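Side-chain contacts in DUF3845 domain-containing protein (Bacteroides thetaiotaomicron VPI-5482, PDB 3GF6), which is of unknown function but is a bacterial lipoprotein with an all-beta fold built from two antiparallel sheets: residues A[135-138]-A[143-146]; A[186-191]-A[213-218]; A[61-66]-A[207-212]; A[22-27]-A[113-118]. All blocks are in the same frame, centred on the assembly; numbering follows the deposited sequence.

Contacts 2 and 3 are core contacts: both use strand 203-219 and press side chains of one sheet against the other, contact 2 with leucines and phenylalanines through strand 187-198, contact 3 with aliphatic groups and an asparagine at its edge through the end of strand 56-62. Contact 1 is buried too, but lies where a loop folds back on strand 129-139, and its polar groups meet through water. Contact 4 is the most peripheral, a partly exposed loop held by a lysine on strand 112-123. Segments 213-218 and 113-118 are neighbours in one sheet, 186-191 and 135-138 in the other. Val114 and Leu138, from contacts 4 and 1, touch in the layer between the sheets.

Contact 1: residues A[135-138]-A[143-146]; sequences YAQL and QPYP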
loop_
_atom_site.group_PDB
_atom_site.type_symbol
_atom_site.label_atom_id
_atom_site.label_comp_id
_atom_site.label_asym_id
_atom_site.label_seq_id
_atom_site.Cartn_x
_atom_site.Cartn_y
_atom_site.Cartn_z
ATOM N N TYR A 135 -0.785 6.904 -3.596
ATOM C CA TYR A 135 0.246 6.033 -4.130
ATOM C C TYR A 135 0.377 4.710 -3.399
ATOM O O TYR A 135 0.082 4.638 -2.205
ATOM C CB TYR A 135 1.589 6.726 -4.158
ATOM C CG TYR A 135 2.273 7.068 -2.853
ATOM C CD1 TYR A 135 1.920 8.197 -2.121
ATOM C CD2 TYR A 135 3.317 6.305 -2.390
ATOM C CE1 TYR A 135 2.639 8.549 -0.974
ATOM C CE2 TYR A 135 4.011 6.634 -1.229
ATOM C CZ TYR A 135 3.661 7.751 -0.534
ATOM O OH TYR A 135 4.398 8.097 0.537
ATOM N N ALA A 136 0.828 3.681 -4.138
ATOM C CA ALA A 136 1.116 2.337 -3.614
ATOM C C ALA A 136 2.617 2.198 -3.445
ATOM O O ALA A 136 3.396 2.661 -4.293
ATOM C CB ALA A 136 0.542 1.212 -4.527
ATOM N N GLN A 137 3.027 1.623 -2.321
ATOM C CA GLN A 137 4.441 1.483 -2.048
ATOM C C GLN A 137 4.828 0.185 -1.363
ATOM O O GLN A 137 4.217 -0.229 -0.381
ATOM C CB GLN A 137 4.910 2.661 -1.200
ATOM C CG GLN A 137 6.378 2.685 -0.940
ATOM C CD GLN A 137 6.843 4.072 -0.606
ATOM O OE1 GLN A 137 7.153 4.838 -1.503
ATOM N NE2 GLN A 137 6.887 4.413 0.691
ATOM N N LEU A 138 5.849 -0.446 -1.945
ATOM C CA LEU A 138 6.537 -1.601 -1.354
ATOM C C LEU A 138 7.928 -1.103 -0.994
ATOM O O LEU A 138 8.616 -0.565 -1.843
ATOM C CB LEU A 138 6.647 -2.712 -2.370
ATOM C CG LEU A 138 7.220 -4.029 -1.930
ATOM C CD1 LEU A 138 6.147 -4.675 -0.977
ATOM C CD2 LEU A 138 7.615 -4.917 -3.184
ATOM N N GLN A 143 6.717 4.779 5.094
ATOM C CA GLN A 143 6.596 6.163 4.617
ATOM C C GLN A 143 7.926 6.960 4.583
ATOM O O GLN A 143 7.975 8.086 5.052
ATOM C CB GLN A 143 5.513 6.919 5.391
ATOM C CG GLN A 143 4.851 8.041 4.569
ATOM C CD GLN A 143 3.827 8.853 5.308
ATOM O OE1 GLN A 143 3.814 8.931 6.552
ATOM N NE2 GLN A 143 2.960 9.451 4.572
ATOM N N PRO A 144 9.007 6.380 3.996
ATOM C CA PRO A 144 10.212 7.199 3.845
ATOM C C PRO A 144 9.929 8.330 2.862
ATOM O O PRO A 144 9.258 8.111 1.855
ATOM C CB PRO A 144 11.228 6.221 3.242
ATOM C CG PRO A 144 10.367 5.241 2.449
ATOM C CD PRO A 144 9.140 5.063 3.334
ATOM N N TYR A 145 10.433 9.527 3.136
ATOM C CA TYR A 145 10.066 10.670 2.307
ATOM C C TYR A 145 11.242 11.592 2.048
ATOM O O TYR A 145 11.960 11.979 2.971
ATOM C CB TYR A 145 8.949 11.477 2.953
ATOM C CG TYR A 145 8.316 12.414 1.966
ATOM C CD1 TYR A 145 8.733 13.738 1.837
ATOM C CD2 TYR A 145 7.331 11.955 1.114
ATOM C CE1 TYR A 145 8.136 14.597 0.894
ATOM C CE2 TYR A 145 6.741 12.803 0.163
ATOM C CZ TYR A 145 7.153 14.117 0.064
ATOM O OH TYR A 145 6.560 14.937 -0.866
ATOM N N PRO A 146 11.428 11.988 0.781
ATOM C CA PRO A 146 10.688 11.621 -0.426
ATOM C C PRO A 146 11.114 10.226 -0.896
ATOM O O PRO A 146 12.295 9.901 -0.868
ATOM C CB PRO A 146 11.081 12.701 -1.436
ATOM C CG PRO A 146 12.022 13.617 -0.738
ATOM C CD PRO A 146 12.498 12.954 0.487
HETATM O O HOH W 1 6.723 7.107 1.495
HETATM O O HOH W 2 6.478 2.620 3.033
#
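The amide nitrogen of Gln137 comes up against the ring of Pro144, with NE2 3.5 Å from CD, and this is the closest direct approach between 135-138 and 143-146. The hydroxyl of Tyr135 stands more loosely against Gln143, its OH 4.1 Å from CG, the two side chains crossing at about a right angle. Two waters link the polar groups. One lies at the edge of the Tyr135 ring, 2.7 Å from its OH; it accepts from Gln137 NE2 and donates to Pro144 O at 2.8 Å. The second accepts from Gln137 NE2 and from the backbone N of Gln143, each at 3.0 Å. Gln137 NE2 thus gives a hydrogen bond to each water, which fixes the rotation of its amide. The side chain reaches this far because CG is anti to the backbone N (chi1 -175°) and the chain stays extended beyond it. Farther out, the Tyr135 ring meets that of Phe193 on strand 187-198, while Val153 touches both Gln137 and Pro144. The arrangement is that of a connection between antiparallel strands, here 129-139 and 153-158, folding back over its own sheet with two waters bridging strand and loop.

Contact 2: residues A[186-191]-A[213-218]; sequences SQLYFN and SYFELY. With EDO (1,2-ethanediol), chain G.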
loop_
_atom_site.group_PDB
_atom_site.type_symbol
_atom_site.label_atom_id
_atom_site.label_comp_id
_atom_site.label_asym_id
_atom_site.label_seq_id
_atom_site.Cartn_x
_atom_site.Cartn_y
_atom_site.Cartn_z
ATOM N N SER A 186 14.828 -6.018 6.701
ATOM C CA SER A 186 14.421 -6.477 8.023
ATOM C C SER A 186 12.934 -6.691 8.047
ATOM O O SER A 186 12.447 -7.719 8.487
ATOM C CB SER A 186 14.858 -5.491 9.124
ATOM O OG SER A 186 14.205 -5.759 10.353
ATOM N N GLN A 187 12.218 -5.675 7.596
ATOM C CA GLN A 187 10.773 -5.670 7.558
ATOM C C GLN A 187 10.337 -5.130 6.197
ATOM O O GLN A 187 10.967 -4.219 5.684
ATOM C CB GLN A 187 10.198 -4.797 8.688
ATOM C CG GLN A 187 10.618 -5.259 10.064
ATOM C CD GLN A 187 10.140 -4.315 11.152
ATOM O OE1 GLN A 187 9.167 -4.618 11.843
ATOM N NE2 GLN A 187 10.843 -3.190 11.336
ATOM N N LEU A 188 9.281 -5.724 5.633
ATOM C CA LEU A 188 8.713 -5.341 4.338
ATOM C C LEU A 188 7.316 -4.729 4.540
ATOM O O LEU A 188 6.429 -5.342 5.183
ATOM C CB LEU A 188 8.625 -6.575 3.435
ATOM C CG LEU A 188 8.265 -6.366 1.960
ATOM C CD1 LEU A 188 9.378 -5.615 1.236
ATOM C CD2 LEU A 188 7.985 -7.753 1.289
ATOM N N TYR A 189 7.121 -3.563 3.928
ATOM C CA TYR A 189 5.874 -2.795 4.034
ATOM C C TYR A 189 5.188 -2.723 2.673
ATOM O O TYR A 189 5.868 -2.525 1.663
ATOM C CB TYR A 189 6.142 -1.381 4.552
ATOM C CG TYR A 189 6.845 -1.369 5.909
ATOM C CD1 TYR A 189 8.238 -1.437 6.010
ATOM C CD2 TYR A 189 6.113 -1.336 7.080
ATOM C CE1 TYR A 189 8.880 -1.453 7.243
ATOM C CE2 TYR A 189 6.768 -1.337 8.348
ATOM C CZ TYR A 189 8.137 -1.420 8.412
ATOM O OH TYR A 189 8.778 -1.417 9.642
ATOM N N PHE A 190 3.865 -2.880 2.673
ATOM C CA PHE A 190 3.032 -2.739 1.438
ATOM C C PHE A 190 1.769 -2.002 1.800
ATOM O O PHE A 190 0.960 -2.492 2.589
ATOM C CB PHE A 190 2.798 -4.103 0.799
ATOM C CG PHE A 190 2.109 -4.076 -0.532
ATOM C CD1 PHE A 190 2.461 -3.155 -1.536
ATOM C CD2 PHE A 190 1.141 -5.047 -0.821
ATOM C CE1 PHE A 190 1.800 -3.166 -2.789
ATOM C CE2 PHE A 190 0.482 -5.050 -2.045
ATOM C CZ PHE A 190 0.811 -4.106 -3.022
ATOM N N ASN A 191 1.669 -0.762 1.300
ATOM C CA ASN A 191 0.624 0.165 1.706
ATOM C C ASN A 191 0.191 1.086 0.583
ATOM O O ASN A 191 0.900 1.247 -0.413
ATOM C CB ASN A 191 1.063 1.079 2.863
ATOM C CG ASN A 191 1.482 0.323 4.097
ATOM O OD1 ASN A 191 0.690 0.122 5.062
ATOM N ND2 ASN A 191 2.736 -0.094 4.107
ATOM N N SER A 213 -6.027 -9.523 -7.178
ATOM C CA SER A 213 -4.933 -9.052 -6.357
ATOM C C SER A 213 -4.313 -10.227 -5.608
ATOM O O SER A 213 -5.017 -11.120 -5.134
ATOM C CB SER A 213 -5.392 -7.974 -5.388
ATOM O OG SER A 213 -5.992 -6.870 -6.044
ATOM N N TYR A 214 -2.986 -10.228 -5.540
ATOM C CA TYR A 214 -2.228 -11.247 -4.808
ATOM C C TYR A 214 -0.850 -10.728 -4.439
ATOM O O TYR A 214 -0.355 -9.757 -5.019
ATOM C CB TYR A 214 -2.063 -12.543 -5.626
ATOM C CG TYR A 214 -1.046 -12.475 -6.728
ATOM C CD1 TYR A 214 0.284 -12.813 -6.488
ATOM C CD2 TYR A 214 -1.410 -12.066 -8.002
ATOM C CE1 TYR A 214 1.245 -12.745 -7.492
ATOM C CE2 TYR A 214 -0.487 -12.006 -9.033
ATOM C CZ TYR A 214 0.851 -12.327 -8.764
ATOM O OH TYR A 214 1.754 -12.306 -9.764
ATOM N N PHE A 215 -0.221 -11.431 -3.512
ATOM C CA PHE A 215 1.097 -11.078 -3.030
ATOM C C PHE A 215 1.856 -12.344 -2.761
ATOM O O PHE A 215 1.351 -13.203 -2.064
ATOM C CB PHE A 215 0.957 -10.282 -1.727
ATOM C CG PHE A 215 2.261 -9.970 -1.088
ATOM C CD1 PHE A 215 2.970 -8.841 -1.477
ATOM C CD2 PHE A 215 2.843 -10.844 -0.178
ATOM C CE1 PHE A 215 4.216 -8.570 -0.908
ATOM C CE2 PHE A 215 4.090 -10.591 0.369
ATOM C CZ PHE A 215 4.770 -9.457 0.018
ATOM N N GLU A 216 3.087 -12.449 -3.284
ATOM C CA GLU A 216 3.983 -13.589 -3.069
ATOM C C GLU A 216 5.364 -13.107 -2.703
ATOM O O GLU A 216 5.850 -12.137 -3.289
ATOM C CB GLU A 216 4.130 -14.462 -4.312
ATOM C CG GLU A 216 2.839 -15.072 -4.744
ATOM C CD GLU A 216 2.933 -15.880 -6.029
ATOM O OE1 GLU A 216 3.977 -15.892 -6.696
ATOM O OE2 GLU A 216 1.929 -16.524 -6.360
ATOM N N LEU A 217 5.993 -13.817 -1.773
ATOM C CA LEU A 217 7.349 -13.536 -1.320
ATOM C C LEU A 217 8.180 -14.837 -1.327
ATOM O O LEU A 217 7.786 -15.839 -0.719
ATOM C CB LEU A 217 7.348 -12.952 0.091
ATOM C CG LEU A 217 8.707 -12.573 0.694
ATOM C CD1 LEU A 217 9.443 -11.484 -0.123
ATOM C CD2 LEU A 217 8.502 -12.099 2.154
ATOM N N TYR A 218 9.308 -14.786 -2.018
ATOM C CA TYR A 218 10.246 -15.882 -2.120
ATOM C C TYR A 218 11.555 -15.545 -1.421
ATOM O O TYR A 218 12.034 -14.412 -1.511
ATOM C CB TYR A 218 10.550 -16.188 -3.601
ATOM C CG TYR A 218 9.333 -16.629 -4.362
ATOM C CD1 TYR A 218 8.456 -15.697 -4.928
ATOM C CD2 TYR A 218 9.012 -17.991 -4.462
ATOM C CE1 TYR A 218 7.300 -16.115 -5.602
ATOM C CE2 TYR A 218 7.870 -18.406 -5.133
ATOM C CZ TYR A 218 7.024 -17.464 -5.692
ATOM O OH TYR A 218 5.909 -17.875 -6.360
HETATM C C1 EDO G . 3.677 -9.963 -10.818
HETATM O O1 EDO G . 2.264 -9.836 -11.013
HETATM C C2 EDO G . 4.277 -10.401 -12.157
HETATM O O2 EDO G . 4.660 -11.774 -12.089
#
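Leu188 and Phe215 approach from opposite directions, and CD2 of the leucine meets the phenylalanine ring at its edge, in the ring plane, 3.9 Å from CZ. Both side chains start toward the other strand, and with CG anti to the backbone N (chi1 -171° and 175°) they extend until leucine methyl and phenyl edge meet. The same Leu188 methyl also touches Leu217, CD2 to CD1 at 4.2 Å, so one branch serves two neighbours. Phe190 adds a looser, oblique contact, its CD2 4.3 Å from Phe215 CD1. These strands face each other across a beta sandwich: 187-191 and 214-218 run nearly antiparallel, at 166°, with axes 11.3 Å apart, and Leu188 and Phe190 on one strand and Phe215 and Leu217 on the other point toward the opposite strand. Tyr214 points away from this layer. Its OH lies 2.8 Å from O1 of a 1,2-ethanediol, probably from the crystallisation liquor, and its side chain touches Phe35 and Arg117. With an alanine at Tyr214, those two side chains would probably lose their aromatic neighbour and the diol its phenol partner. On the same outer side, Tyr218 OH donates to Glu216 OE1 at 2.8 Å, arriving from above the carboxylate plane.

Contact 3: residues A[61-66]-A[207-212]; sequences IDLKNQ and LRIDKE. With EDO (1,2-ethanediol), chain F.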
loop_
_atom_site.group_PDB
_atom_site.type_symbol
_atom_site.label_atom_id
_atom_site.label_comp_id
_atom_site.label_asym_id
_atom_site.label_seq_id
_atom_site.Cartn_x
_atom_site.Cartn_y
_atom_site.Cartn_z
ATOM N N ILE A 61 -3.528 2.811 4.006
ATOM C CA ILE A 61 -4.204 1.524 3.885
ATOM C C ILE A 61 -3.163 0.434 4.109
ATOM O O ILE A 61 -2.075 0.402 3.481
ATOM C CB ILE A 61 -4.852 1.320 2.495
ATOM C CG1 ILE A 61 -5.802 2.459 2.147
ATOM C CG2 ILE A 61 -5.560 -0.078 2.430
ATOM C CD1 ILE A 61 -6.922 2.655 3.135
ATOM N N ASP A 62 -3.481 -0.484 5.023
ATOM C CA ASP A 62 -2.713 -1.735 5.157
ATOM C C ASP A 62 -3.301 -2.679 4.119
ATOM O O ASP A 62 -4.479 -3.041 4.198
ATOM C CB ASP A 62 -2.856 -2.373 6.550
ATOM C CG ASP A 62 -2.087 -1.613 7.643
ATOM O OD1 ASP A 62 -1.348 -0.652 7.372
ATOM O OD2 ASP A 62 -2.255 -1.968 8.815
ATOM N N LEU A 63 -2.489 -3.090 3.153
ATOM C CA LEU A 63 -2.977 -3.868 2.007
ATOM C C LEU A 63 -2.922 -5.357 2.318
ATOM O O LEU A 63 -1.869 -5.901 2.675
ATOM C CB LEU A 63 -2.158 -3.577 0.764
ATOM C CG LEU A 63 -2.397 -2.172 0.177
ATOM C CD1 LEU A 63 -1.255 -1.933 -0.824
ATOM C CD2 LEU A 63 -3.750 -2.049 -0.469
ATOM N N LYS A 64 -4.068 -6.011 2.189
ATOM C CA LYS A 64 -4.190 -7.414 2.559
ATOM C C LYS A 64 -5.041 -8.159 1.529
ATOM O O LYS A 64 -5.861 -7.546 0.854
ATOM C CB LYS A 64 -4.841 -7.553 3.950
ATOM C CG LYS A 64 -4.037 -6.892 5.056
ATOM C CD LYS A 64 -4.659 -7.115 6.444
ATOM C CE LYS A 64 -3.859 -6.297 7.445
ATOM N NZ LYS A 64 -4.320 -6.470 8.831
ATOM N N ASN A 65 -4.859 -9.486 1.461
ATOM C CA ASN A 65 -5.681 -10.380 0.650
ATOM C C ASN A 65 -6.265 -11.460 1.559
ATOM O O ASN A 65 -5.586 -11.869 2.507
ATOM C CB ASN A 65 -4.888 -10.997 -0.512
ATOM C CG ASN A 65 -4.251 -9.934 -1.400
ATOM O OD1 ASN A 65 -4.955 -9.116 -1.952
ATOM N ND2 ASN A 65 -2.909 -9.953 -1.540
ATOM N N GLN A 66 -7.487 -11.923 1.266
ATOM C CA GLN A 66 -8.262 -12.689 2.262
ATOM C C GLN A 66 -7.799 -14.137 2.448
ATOM O O GLN A 66 -8.044 -14.703 3.515
ATOM C CB GLN A 66 -9.757 -12.659 1.978
ATOM C CG GLN A 66 -10.410 -11.259 2.117
ATOM C CD GLN A 66 -11.910 -11.340 2.281
ATOM O OE1 GLN A 66 -12.666 -11.243 1.307
ATOM N NE2 GLN A 66 -12.352 -11.555 3.511
ATOM N N LEU A 207 -12.658 1.271 -0.689
ATOM C CA LEU A 207 -11.544 0.745 -1.432
ATOM C C LEU A 207 -11.946 -0.664 -1.835
ATOM O O LEU A 207 -12.003 -1.562 -0.969
ATOM C CB LEU A 207 -10.229 0.726 -0.624
ATOM C CG LEU A 207 -8.977 0.220 -1.376
ATOM C CD1 LEU A 207 -8.614 1.280 -2.461
ATOM C CD2 LEU A 207 -7.793 -0.054 -0.474
ATOM N N ARG A 208 -12.205 -0.853 -3.126
ATOM C CA ARG A 208 -12.391 -2.217 -3.684
ATOM C C ARG A 208 -11.061 -2.865 -4.004
ATOM O O ARG A 208 -10.211 -2.270 -4.669
ATOM C CB ARG A 208 -13.282 -2.211 -4.907
ATOM C CG ARG A 208 -13.584 -3.628 -5.417
ATOM C CD ARG A 208 -14.474 -3.643 -6.626
ATOM N NE ARG A 208 -13.892 -2.980 -7.780
ATOM C CZ ARG A 208 -14.238 -1.776 -8.251
ATOM N NH1 ARG A 208 -15.175 -1.035 -7.659
ATOM N NH2 ARG A 208 -13.627 -1.305 -9.334
ATOM N N ILE A 209 -10.851 -4.084 -3.492
ATOM C CA ILE A 209 -9.688 -4.894 -3.849
ATOM C C ILE A 209 -10.280 -6.027 -4.697
ATOM O O ILE A 209 -11.134 -6.818 -4.213
ATOM C CB ILE A 209 -8.966 -5.465 -2.628
ATOM C CG1 ILE A 209 -8.400 -4.324 -1.772
ATOM C CG2 ILE A 209 -7.897 -6.514 -3.053
ATOM C CD1 ILE A 209 -7.285 -3.446 -2.476
ATOM N N ASP A 210 -9.869 -6.047 -5.966
ATOM C CA ASP A 210 -10.390 -7.022 -6.926
ATOM C C ASP A 210 -9.754 -8.374 -6.651
ATOM O O ASP A 210 -8.613 -8.492 -6.153
ATOM C CB ASP A 210 -10.141 -6.609 -8.375
ATOM C CG ASP A 210 -11.036 -5.445 -8.840
ATOM O OD1 ASP A 210 -11.839 -4.915 -8.082
ATOM O OD2 ASP A 210 -10.905 -5.035 -9.999
ATOM N N LYS A 211 -10.480 -9.401 -7.048
ATOM C CA LYS A 211 -10.091 -10.790 -6.786
ATOM C C LYS A 211 -8.745 -11.181 -7.404
ATOM O O LYS A 211 -8.121 -12.105 -6.931
ATOM C CB LYS A 211 -11.204 -11.740 -7.242
ATOM C CG LYS A 211 -11.237 -12.067 -8.690
ATOM C CD LYS A 211 -12.470 -12.923 -9.041
ATOM C CE LYS A 211 -13.460 -12.175 -9.905
ATOM N NZ LYS A 211 -12.877 -11.796 -11.237
ATOM N N GLU A 212 -8.300 -10.472 -8.449
ATOM C CA GLU A 212 -7.020 -10.734 -9.090
ATOM C C GLU A 212 -5.816 -10.323 -8.224
ATOM O O GLU A 212 -4.706 -10.723 -8.503
ATOM C CB GLU A 212 -6.910 -9.986 -10.424
ATOM C CG GLU A 212 -7.832 -10.486 -11.540
ATOM C CD GLU A 212 -9.266 -10.005 -11.463
ATOM O OE1 GLU A 212 -9.666 -9.169 -10.621
ATOM O OE2 GLU A 212 -10.031 -10.514 -12.275
HETATM C C1 EDO F . -18.211 0.588 -5.647
HETATM O O1 EDO F . -17.717 0.621 -7.000
HETATM C C2 EDO F . -17.250 -0.223 -4.788
HETATM O O2 EDO F . -16.905 -1.462 -5.438
#
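Ile61 and Leu207 slide past each other in opposite directions, and the closest atoms between 61-66 and 207-212 are their methyls, Ile61 CG2 and Leu207 CD2, 3.7 Å apart. CD2 also lies 4.1 Å from Ile61 CG1, resting against both branches of the isoleucine. Leu207 has CG anti to the backbone N (chi1 -178°), which extends the side chain toward Ile61. The apolar contact continues with Leu63, whose CD2 comes to 4.3 Å from Ile209 CD1. At the far end Asn65 crosses Ile209 at about a right angle, OD1 4.1 Å from CG2; the amide finds its polar partners nearby, ND2 bonding to Ser34 OG and OD1 receiving Asn36 ND2.

Polar bonds lie within 207-212, on the other side of its backbone. Arg208 NE donates at 2.8 Å to Asp210 OD1, which accepts through its syn lone pair and lies only 9° out of the guanidinium plane. The salt bridge extends both ways, for Arg208 NH2 pairs with Glu121 and Asp210 OD2 with Lys119, a run of alternating charges that would be expected to steady each group. Arg208 NH1 also donates to O2 of a 1,2-ethanediol at 2.8 Å.

In the fold, the end of strand 56-62 and the loop after it lie over strand 203-219. Leu192 on strand 187-198 touches both Ile61 and Leu207; Leu118 and Leu122 of strand 112-123 pack on Ile209 and Leu207 respectively, and Leu42 of strand 40-46 meets Ile61.

Contact 4: residues A[22-27]-A[113-118]; sequences LEVGEE and AVKLRL. With EDO (1,2-ethanediol), chain G; EDO (1,2-ethanediol), chain C.
Leu22 lies against Ala113, CD2 to CB at 3.7 Å and CB to CB at 3.8 Å, and this is the closely packed part where the 22-27 loop meets strand 112-123. Beside it Lys115 NZ donates to Leu22 O at 3.0 Å, tilted 17° from the carbonyl plane, with a C=O...N angle of 142°. The lysine chain is extended until its last torsion, where a bend (chi4 -72°) turns the ammonium group to the carbonyl; a salt bridge to Asp179 is its stronger polar link. A methionine in place of Lys115 would probably leave Leu22 O without this donor and Asp179 without this cation.

Toward solvent the contact thins. Val24, an exposed residue, brings only CG2 to 3.8 Å from Lys115 CE. Glu23 OE1, 6.1 Å from Lys115 NZ, is not in contact with it, and the attraction between them is probably weak.

Strand 112-123 lies between strands 171-183 and 203-219 in its sheet, and Lys115 shares backbone hydrogen bonds with Glu216 of the latter. The loop crosses the outer side of this sheet on its way to strand 29-35, with Val24 resting on Tyr218.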
loop_
_atom_site.group_PDB
_atom_site.type_symbol
_atom_site.label_atom_id
_atom_site.label_comp_id
_atom_site.label_asym_id
_atom_site.label_seq_id
_atom_site.Cartn_x
_atom_site.Cartn_y
_atom_site.Cartn_z
ATOM N N LEU A 22 12.139 -12.984 -10.884
ATOM C CA LEU A 22 12.679 -14.301 -10.518
ATOM C C LEU A 22 12.017 -15.417 -11.288
ATOM O O LEU A 22 10.808 -15.567 -11.224
ATOM C CB LEU A 22 12.471 -14.592 -9.034
ATOM C CG LEU A 22 12.920 -15.960 -8.512
ATOM C CD1 LEU A 22 14.501 -16.097 -8.588
ATOM C CD2 LEU A 22 12.395 -16.184 -7.100
ATOM N N GLU A 23 12.822 -16.223 -11.973
ATOM C CA GLU A 23 12.317 -17.455 -12.588
ATOM C C GLU A 23 12.445 -18.523 -11.550
ATOM O O GLU A 23 13.539 -19.088 -11.318
ATOM C CB GLU A 23 13.101 -17.839 -13.852
ATOM C CG GLU A 23 13.000 -16.839 -14.969
ATOM C CD GLU A 23 11.563 -16.545 -15.422
ATOM O OE1 GLU A 23 10.657 -17.406 -15.270
ATOM O OE2 GLU A 23 11.353 -15.426 -15.943
ATOM N N VAL A 24 11.316 -18.781 -10.904
ATOM C CA VAL A 24 11.268 -19.561 -9.706
ATOM C C VAL A 24 11.738 -20.966 -10.002
ATOM O O VAL A 24 11.200 -21.652 -10.877
ATOM C CB VAL A 24 9.825 -19.555 -9.125
ATOM C CG1 VAL A 24 9.705 -20.537 -7.998
ATOM C CG2 VAL A 24 9.457 -18.151 -8.630
ATOM N N GLY A 25 12.790 -21.381 -9.308
ATOM C CA GLY A 25 13.311 -22.716 -9.459
ATOM C C GLY A 25 13.169 -23.559 -8.215
ATOM O O GLY A 25 12.707 -23.109 -7.153
ATOM N N GLU A 26 13.645 -24.789 -8.343
ATOM C CA GLU A 26 13.426 -25.824 -7.340
ATOM C C GLU A 26 13.944 -25.441 -5.956
ATOM O O GLU A 26 13.365 -25.841 -4.952
ATOM C CB GLU A 26 14.045 -27.148 -7.812
ATOM C CG GLU A 26 13.570 -28.371 -7.044
ATOM C CD GLU A 26 12.069 -28.666 -7.211
ATOM O OE1 GLU A 26 11.485 -28.405 -8.295
ATOM O OE2 GLU A 26 11.481 -29.186 -6.238
ATOM N N GLU A 27 14.988 -24.620 -5.907
ATOM C CA GLU A 27 15.647 -24.252 -4.674
ATOM C C GLU A 27 15.140 -22.943 -4.053
ATOM O O GLU A 27 15.555 -22.590 -2.950
ATOM C CB GLU A 27 17.146 -24.118 -4.930
ATOM C CG GLU A 27 17.745 -25.324 -5.704
ATOM C CD GLU A 27 18.579 -26.232 -4.836
ATOM O OE1 GLU A 27 19.488 -25.697 -4.167
ATOM O OE2 GLU A 27 18.344 -27.469 -4.840
ATOM N N ALA A 113 12.551 -12.173 -3.352
ATOM C CA ALA A 113 11.884 -11.763 -4.582
ATOM C C ALA A 113 10.410 -11.636 -4.282
ATOM O O ALA A 113 9.868 -12.418 -3.496
ATOM C CB ALA A 113 12.118 -12.798 -5.708
ATOM N N VAL A 114 9.760 -10.651 -4.901
ATOM C CA VAL A 114 8.349 -10.371 -4.700
ATOM C C VAL A 114 7.627 -10.410 -6.042
ATOM O O VAL A 114 8.106 -9.861 -7.034
ATOM C CB VAL A 114 8.129 -8.961 -4.015
ATOM C CG1 VAL A 114 6.666 -8.527 -4.020
ATOM C CG2 VAL A 114 8.643 -8.991 -2.566
ATOM N N LYS A 115 6.445 -11.023 -6.045
ATOM C CA LYS A 115 5.527 -10.970 -7.182
ATOM C C LYS A 115 4.198 -10.553 -6.625
ATOM O O LYS A 115 3.701 -11.182 -5.657
ATOM C CB LYS A 115 5.382 -12.353 -7.841
ATOM C CG LYS A 115 6.748 -12.934 -8.336
ATOM C CD LYS A 115 6.593 -14.297 -8.963
ATOM C CE LYS A 115 7.903 -14.810 -9.554
ATOM N NZ LYS A 115 8.287 -14.087 -10.779
ATOM N N LEU A 116 3.652 -9.473 -7.171
ATOM C CA LEU A 116 2.371 -9.000 -6.694
ATOM C C LEU A 116 1.531 -8.408 -7.789
ATOM O O LEU A 116 2.041 -7.991 -8.840
ATOM C CB LEU A 116 2.537 -8.009 -5.527
ATOM C CG LEU A 116 3.175 -6.631 -5.769
ATOM C CD1 LEU A 116 2.177 -5.641 -6.409
ATOM C CD2 LEU A 116 3.720 -6.058 -4.459
ATOM N N ARG A 117 0.227 -8.402 -7.558
ATOM C CA ARG A 117 -0.713 -7.627 -8.376
ATOM C C ARG A 117 -1.646 -6.911 -7.412
ATOM O O ARG A 117 -2.114 -7.514 -6.466
ATOM C CB ARG A 117 -1.503 -8.508 -9.345
ATOM C CG ARG A 117 -2.457 -7.731 -10.257
ATOM C CD ARG A 117 -2.982 -8.686 -11.349
ATOM N NE ARG A 117 -3.911 -8.034 -12.257
ATOM C CZ ARG A 117 -4.643 -8.695 -13.145
ATOM N NH1 ARG A 117 -4.542 -10.020 -13.228
ATOM N NH2 ARG A 117 -5.480 -8.039 -13.933
ATOM N N LEU A 118 -1.870 -5.614 -7.634
ATOM C CA LEU A 118 -2.809 -4.820 -6.862
ATOM C C LEU A 118 -3.791 -4.226 -7.843
ATOM O O LEU A 118 -3.401 -3.384 -8.701
ATOM C CB LEU A 118 -2.082 -3.706 -6.078
ATOM C CG LEU A 118 -3.005 -2.722 -5.359
ATOM C CD1 LEU A 118 -3.738 -3.489 -4.283
ATOM C CD2 LEU A 118 -2.231 -1.517 -4.734
HETATM C C1 EDO G . 3.677 -9.963 -10.818
HETATM O O1 EDO G . 2.264 -9.836 -11.013
HETATM C C2 EDO G . 4.277 -10.401 -12.157
HETATM O O2 EDO G . 4.660 -11.774 -12.089
HETATM C C1 EDO C . -2.209 -12.182 -13.366
HETATM O O1 EDO C . -2.638 -12.110 -12.031
HETATM C C2 EDO C . -1.292 -13.356 -13.440
HETATM O O2 EDO C . -2.194 -14.434 -13.476
#